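Local structure of malate dehydrogenase (Porphyromonas gingivalis, 3FI9) at residues I70-G84 / I112-F126. The protein probably catalyses the NAD-dependent interconversion of malate and oxaloacetate. Numbering follows the deposited sequence.
Sequences IKEALTDAKYIVSSG and IKSYCPDCKHVIIIF
Strands 77-82 and 121-124 are parallel neighbours in the Rossmann-type NAD-binding domain, joined by a beta-alpha-beta crossover through helix 94-115. Ile80 sits between bonds to either side of its partner Val122: its N donates to His121 O (3.1 Å) and its O accepts from Ile123 N. The ladder continues with Ser82 N to Ile123 O and Ile125 N to Ser82 O. At the other end Lys78 O takes a short bond from Lys120 N (2.7 Å), tilted from the carbonyl plane, and a weak one from His121 N.

On the face of Ile80 and Val122 the crossover helix packs against the sheet. Ile80 turns CG1 away from its own carbonyl carbon (chi1 -64°), and CD1 meets Ile112 CG1 tip to tip at 3.6 Å, with the sulfurs of Cys116 and Cys119 beside it. Val81 and Ile123, on the other face, lie against helices 19-30 and 238-251 respectively. Farther out, Lys71 runs extended across the Tyr115 ring: its CG stands 3.8 Å from the centroid in a CH-pi contact, while Ser114 CB covers the opposite face. Just past the Leu74-Ala77 turn, Lys78 NZ forms a salt bridge, with a long, weak hydrogen bond, to Asp118 OD2 in the Cys116-Cys119 turn, and a water donates to both Ala77 O and Asp118 OD1.

The C-terminal ends of the two strands lead to the predicted NAD site, which includes Ile125 and Phe126. Here Ser82 OG accepts from Gly84 N (2.8 Å) in an ST turn. Ile124 CG2 and Gly84 O lie over opposite faces of the Phe126 ring, each offset toward the rim, and its CE2 edge lies 3.5 Å from Ser82 OG, near the ring plane.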
loop_
_atom_site.group_PDB
_atom_site.type_symbol
_atom_site.label_atom_id
_atom_site.label_comp_id
_atom_site.label_asym_id
_atom_site.label_seq_id
_atom_site.Cartn_x
_atom_site.Cartn_y
_atom_site.Cartn_z
ATOM N N ILE A 70 -3.914 24.662 3.677
ATOM C CA ILE A 70 -5.200 24.127 3.289
ATOM C C ILE A 70 -5.805 24.797 2.069
ATOM O O ILE A 70 -6.447 24.142 1.309
ATOM C CB ILE A 70 -6.211 24.111 4.460
ATOM C CG1 ILE A 70 -7.458 23.345 4.017
ATOM C CG2 ILE A 70 -6.504 25.516 4.987
ATOM C CD1 ILE A 70 -7.216 21.814 4.070
ATOM N N LYS A 71 -5.624 26.112 1.896
ATOM C CA LYS A 71 -6.145 26.770 0.710
ATOM C C LYS A 71 -5.533 26.155 -0.540
ATOM O O LYS A 71 -6.223 25.892 -1.504
ATOM C CB LYS A 71 -5.877 28.293 0.697
ATOM C CG LYS A 71 -6.638 28.982 -0.472
ATOM C CD LYS A 71 -6.347 30.495 -0.611
ATOM C CE LYS A 71 -7.234 31.085 -1.716
ATOM N NZ LYS A 71 -7.226 32.581 -1.658
ATOM N N GLU A 72 -4.228 25.942 -0.519
ATOM C CA GLU A 72 -3.556 25.367 -1.688
ATOM C C GLU A 72 -4.060 23.963 -2.018
ATOM O O GLU A 72 -4.323 23.634 -3.185
ATOM C CB GLU A 72 -2.052 25.320 -1.423
ATOM C CG GLU A 72 -1.409 26.679 -1.554
ATOM C CD GLU A 72 0.084 26.617 -1.343
ATOM O OE1 GLU A 72 0.578 25.528 -0.955
ATOM O OE2 GLU A 72 0.749 27.654 -1.565
ATOM N N ALA A 73 -4.226 23.173 -0.973
ATOM C CA ALA A 73 -4.656 21.766 -1.044
ATOM C C ALA A 73 -6.083 21.635 -1.566
ATOM O O ALA A 73 -6.382 20.763 -2.381
ATOM C CB ALA A 73 -4.548 21.131 0.348
ATOM N N LEU A 74 -6.985 22.476 -1.061
ATOM C CA LEU A 74 -8.390 22.369 -1.507
ATOM C C LEU A 74 -8.707 23.123 -2.801
ATOM O O LEU A 74 -9.700 22.851 -3.477
ATOM C CB LEU A 74 -9.334 22.765 -0.365
ATOM C CG LEU A 74 -9.297 21.828 0.851
ATOM C CD1 LEU A 74 -10.413 22.156 1.802
ATOM C CD2 LEU A 74 -9.407 20.387 0.387
ATOM N N THR A 75 -7.870 24.074 -3.188
ATOM C CA THR A 75 -8.115 24.768 -4.480
ATOM C C THR A 75 -8.130 23.822 -5.679
ATOM O O THR A 75 -7.171 23.087 -5.896
ATOM C CB THR A 75 -7.097 25.939 -4.686
ATOM O OG1 THR A 75 -7.221 26.847 -3.574
ATOM C CG2 THR A 75 -7.386 26.681 -5.975
ATOM N N ASP A 76 -9.222 23.837 -6.450
ATOM C CA ASP A 76 -9.438 22.928 -7.591
ATOM C C ASP A 76 -9.770 21.492 -7.140
ATOM O O ASP A 76 -10.035 20.628 -7.983
ATOM C CB ASP A 76 -8.230 22.890 -8.542
ATOM C CG ASP A 76 -7.871 24.257 -9.117
ATOM O OD1 ASP A 76 -8.781 24.973 -9.591
ATOM O OD2 ASP A 76 -6.666 24.595 -9.131
ATOM N N ALA A 77 -9.791 21.223 -5.835
ATOM C CA ALA A 77 -10.119 19.855 -5.358
ATOM C C ALA A 77 -11.520 19.499 -5.815
ATOM O O ALA A 77 -12.444 20.270 -5.585
ATOM C CB ALA A 77 -10.032 19.786 -3.813
ATOM N N LYS A 78 -11.697 18.351 -6.459
ATOM C CA LYS A 78 -13.025 17.833 -6.725
ATOM C C LYS A 78 -13.391 16.589 -5.909
ATOM O O LYS A 78 -14.561 16.225 -5.833
ATOM C CB LYS A 78 -13.171 17.452 -8.183
ATOM C CG LYS A 78 -13.160 18.692 -9.152
ATOM C CD LYS A 78 -14.136 19.784 -8.707
ATOM C CE LYS A 78 -14.415 20.748 -9.873
ATOM N NZ LYS A 78 -13.329 21.719 -9.933
ATOM N N TYR A 79 -12.384 15.912 -5.395
ATOM C CA TYR A 79 -12.579 14.746 -4.494
ATOM C C TYR A 79 -11.671 14.925 -3.327
ATOM O O TYR A 79 -10.541 15.392 -3.469
ATOM C CB TYR A 79 -12.271 13.426 -5.210
ATOM C CG TYR A 79 -13.118 13.303 -6.434
ATOM C CD1 TYR A 79 -14.376 12.736 -6.375
ATOM C CD2 TYR A 79 -12.697 13.863 -7.662
ATOM C CE1 TYR A 79 -15.196 12.650 -7.540
ATOM C CE2 TYR A 79 -13.493 13.798 -8.776
ATOM C CZ TYR A 79 -14.727 13.175 -8.719
ATOM O OH TYR A 79 -15.521 13.121 -9.839
ATOM N N ILE A 80 -12.173 14.568 -2.141
ATOM C CA ILE A 80 -11.404 14.706 -0.941
ATOM C C ILE A 80 -11.608 13.474 -0.094
ATOM O O ILE A 80 -12.747 13.030 0.091
ATOM C CB ILE A 80 -11.893 15.901 -0.070
ATOM C CG1 ILE A 80 -11.692 17.234 -0.819
ATOM C CG2 ILE A 80 -11.113 15.916 1.260
ATOM C CD1 ILE A 80 -12.340 18.436 -0.102
ATOM N N VAL A 81 -10.524 12.941 0.445
ATOM C CA VAL A 81 -10.628 11.868 1.426
ATOM C C VAL A 81 -9.849 12.294 2.637
ATOM O O VAL A 81 -8.668 12.537 2.529
ATOM C CB VAL A 81 -10.009 10.553 0.889
ATOM C CG1 VAL A 81 -9.961 9.443 2.008
ATOM C CG2 VAL A 81 -10.780 10.101 -0.339
ATOM N N SER A 82 -10.490 12.346 3.802
ATOM C CA SER A 82 -9.756 12.733 5.033
ATOM C C SER A 82 -9.619 11.705 6.122
ATOM O O SER A 82 -10.636 11.187 6.614
ATOM C CB SER A 82 -10.365 13.979 5.693
ATOM O OG SER A 82 -9.650 14.282 6.895
ATOM N N SER A 83 -8.372 11.438 6.522
ATOM C CA SER A 83 -8.131 10.735 7.766
ATOM C C SER A 83 -7.531 11.700 8.744
ATOM O O SER A 83 -6.747 11.302 9.581
ATOM C CB SER A 83 -7.164 9.558 7.615
ATOM O OG SER A 83 -6.013 9.983 6.895
ATOM N N GLY A 84 -7.858 12.979 8.621
ATOM C CA GLY A 84 -7.186 13.967 9.475
ATOM C C GLY A 84 -7.995 14.250 10.706
ATOM O O GLY A 84 -8.590 15.305 10.807
ATOM N N ILE A 112 -13.930 23.573 2.939
ATOM C CA ILE A 112 -14.473 23.100 1.677
ATOM C C ILE A 112 -15.360 24.212 1.150
ATOM O O ILE A 112 -15.420 24.445 -0.060
ATOM C CB ILE A 112 -15.284 21.779 1.830
ATOM C CG1 ILE A 112 -14.351 20.554 2.004
ATOM C CG2 ILE A 112 -16.227 21.590 0.670
ATOM C CD1 ILE A 112 -15.067 19.277 2.472
ATOM N N LYS A 113 -16.048 24.911 2.056
ATOM C CA LYS A 113 -17.038 25.887 1.616
ATOM C C LYS A 113 -16.358 27.112 1.020
ATOM O O LYS A 113 -16.819 27.671 0.020
ATOM C CB LYS A 113 -18.035 26.256 2.744
ATOM C CG LYS A 113 -19.161 27.218 2.275
ATOM C CD LYS A 113 -20.128 27.595 3.428
ATOM C CE LYS A 113 -21.273 26.621 3.551
ATOM N NZ LYS A 113 -22.318 27.069 4.560
ATOM N N SER A 114 -15.233 27.475 1.617
ATOM C CA SER A 114 -14.440 28.621 1.192
ATOM C C SER A 114 -13.660 28.339 -0.074
ATOM O O SER A 114 -13.603 29.185 -0.960
ATOM C CB SER A 114 -13.443 29.020 2.265
ATOM O OG SER A 114 -14.099 29.369 3.464
ATOM N N TYR A 115 -13.058 27.154 -0.151
ATOM C CA TYR A 115 -12.058 26.876 -1.189
ATOM C C TYR A 115 -12.496 25.930 -2.318
ATOM O O TYR A 115 -11.942 25.969 -3.418
ATOM C CB TYR A 115 -10.781 26.341 -0.502
ATOM C CG TYR A 115 -10.218 27.262 0.550
ATOM C CD1 TYR A 115 -10.019 28.620 0.292
ATOM C CD2 TYR A 115 -9.892 26.779 1.825
ATOM C CE1 TYR A 115 -9.492 29.482 1.288
ATOM C CE2 TYR A 115 -9.360 27.607 2.812
ATOM C CZ TYR A 115 -9.168 28.965 2.536
ATOM O OH TYR A 115 -8.648 29.781 3.523
ATOM N N CYS A 116 -13.494 25.080 -2.073
ATOM C CA CYS A 116 -13.951 24.185 -3.126
ATOM C C CYS A 116 -15.446 23.797 -3.004
ATOM O O CYS A 116 -15.813 22.615 -3.002
ATOM C CB CYS A 116 -13.015 22.966 -3.264
ATOM S SG CYS A 116 -12.772 22.038 -1.719
ATOM N N PRO A 117 -16.322 24.817 -2.915
ATOM C CA PRO A 117 -17.754 24.579 -2.758
ATOM C C PRO A 117 -18.281 23.742 -3.902
ATOM O O PRO A 117 -19.332 23.100 -3.745
ATOM C CB PRO A 117 -18.356 25.998 -2.817
ATOM C CG PRO A 117 -17.339 26.810 -3.570
ATOM C CD PRO A 117 -16.009 26.248 -3.095
ATOM N N ASP A 118 -17.559 23.711 -5.031
ATOM C CA ASP A 118 -17.902 22.838 -6.187
ATOM C C ASP A 118 -17.320 21.408 -6.154
ATOM O O ASP A 118 -17.424 20.667 -7.145
ATOM C CB ASP A 118 -17.456 23.486 -7.512
ATOM C CG ASP A 118 -15.953 23.833 -7.511
ATOM O OD1 ASP A 118 -15.381 24.040 -6.414
ATOM O OD2 ASP A 118 -15.337 23.934 -8.600
ATOM N N CYS A 119 -16.730 21.022 -5.025
ATOM C CA CYS A 119 -16.259 19.638 -4.793
ATOM C C CYS A 119 -17.349 18.647 -5.168
ATOM O O CYS A 119 -18.523 18.924 -4.932
ATOM C CB CYS A 119 -15.916 19.468 -3.289
ATOM S SG CYS A 119 -14.748 18.078 -2.922
ATOM N N LYS A 120 -16.991 17.493 -5.731
ATOM C CA LYS A 120 -17.982 16.508 -6.134
ATOM C C LYS A 120 -18.296 15.517 -4.983
ATOM O O LYS A 120 -19.435 15.157 -4.762
ATOM C CB LYS A 120 -17.517 15.747 -7.385
ATOM C CG LYS A 120 -17.597 16.585 -8.724
ATOM C CD LYS A 120 -16.779 15.920 -9.824
ATOM C CE LYS A 120 -17.534 15.761 -11.117
ATOM N NZ LYS A 120 -17.299 16.891 -12.029
ATOM N N HIS A 121 -17.268 15.043 -4.301
ATOM C CA HIS A 121 -17.472 14.063 -3.217
ATOM C C HIS A 121 -16.443 14.134 -2.126
ATOM O O HIS A 121 -15.268 14.365 -2.387
ATOM C CB HIS A 121 -17.476 12.623 -3.782
ATOM C CG HIS A 121 -18.202 11.655 -2.906
ATOM N ND1 HIS A 121 -19.566 11.479 -2.990
ATOM C CD2 HIS A 121 -17.770 10.842 -1.901
ATOM C CE1 HIS A 121 -19.949 10.604 -2.073
ATOM N NE2 HIS A 121 -18.883 10.217 -1.385
ATOM N N VAL A 122 -16.863 13.856 -0.889
ATOM C CA VAL A 122 -15.967 13.956 0.222
ATOM C C VAL A 122 -16.217 12.735 1.096
ATOM O O VAL A 122 -17.371 12.399 1.345
ATOM C CB VAL A 122 -16.287 15.209 1.107
ATOM C CG1 VAL A 122 -15.345 15.237 2.304
ATOM C CG2 VAL A 122 -16.157 16.462 0.278
ATOM N N ILE A 123 -15.133 12.112 1.539
ATOM C CA ILE A 123 -15.182 10.943 2.440
ATOM C C ILE A 123 -14.422 11.217 3.719
ATOM O O ILE A 123 -13.224 11.597 3.710
ATOM C CB ILE A 123 -14.622 9.664 1.735
ATOM C CG1 ILE A 123 -15.323 9.461 0.356
ATOM C CG2 ILE A 123 -14.733 8.445 2.703
ATOM C CD1 ILE A 123 -14.837 8.213 -0.442
ATOM N N ILE A 124 -15.106 10.993 4.847
ATOM C CA ILE A 124 -14.562 11.290 6.136
ATOM C C ILE A 124 -14.326 9.948 6.836
ATOM O O ILE A 124 -15.253 9.130 6.892
ATOM C CB ILE A 124 -15.581 12.102 6.933
ATOM C CG1 ILE A 124 -15.944 13.430 6.216
ATOM C CG2 ILE A 124 -15.042 12.339 8.348
ATOM C CD1 ILE A 124 -14.734 14.333 6.026
ATOM N N ILE A 125 -13.125 9.688 7.353
ATOM C CA ILE A 125 -12.921 8.361 7.945
ATOM C C ILE A 125 -12.528 8.376 9.422
ATOM O O ILE A 125 -12.547 7.330 10.084
ATOM C CB ILE A 125 -11.921 7.493 7.138
ATOM C CG1 ILE A 125 -10.473 7.781 7.545
ATOM C CG2 ILE A 125 -12.244 7.582 5.601
ATOM C CD1 ILE A 125 -9.560 6.575 7.304
ATOM N N PHE A 126 -12.256 9.556 9.947
ATOM C CA PHE A 126 -11.880 9.694 11.332
ATOM C C PHE A 126 -13.097 9.651 12.274
ATOM O O PHE A 126 -14.204 10.099 11.948
ATOM C CB PHE A 126 -10.944 10.893 11.571
ATOM C CG PHE A 126 -11.537 12.250 11.219
ATOM C CD1 PHE A 126 -12.223 12.999 12.176
ATOM C CD2 PHE A 126 -11.352 12.796 9.968
ATOM C CE1 PHE A 126 -12.725 14.274 11.859
ATOM C CE2 PHE A 126 -11.856 14.068 9.639
ATOM C CZ PHE A 126 -12.563 14.800 10.593
HETATM O O HOH W 1 -11.622 25.180 -5.934
HETATM O O HOH W 2 -12.703 22.789 -6.803
#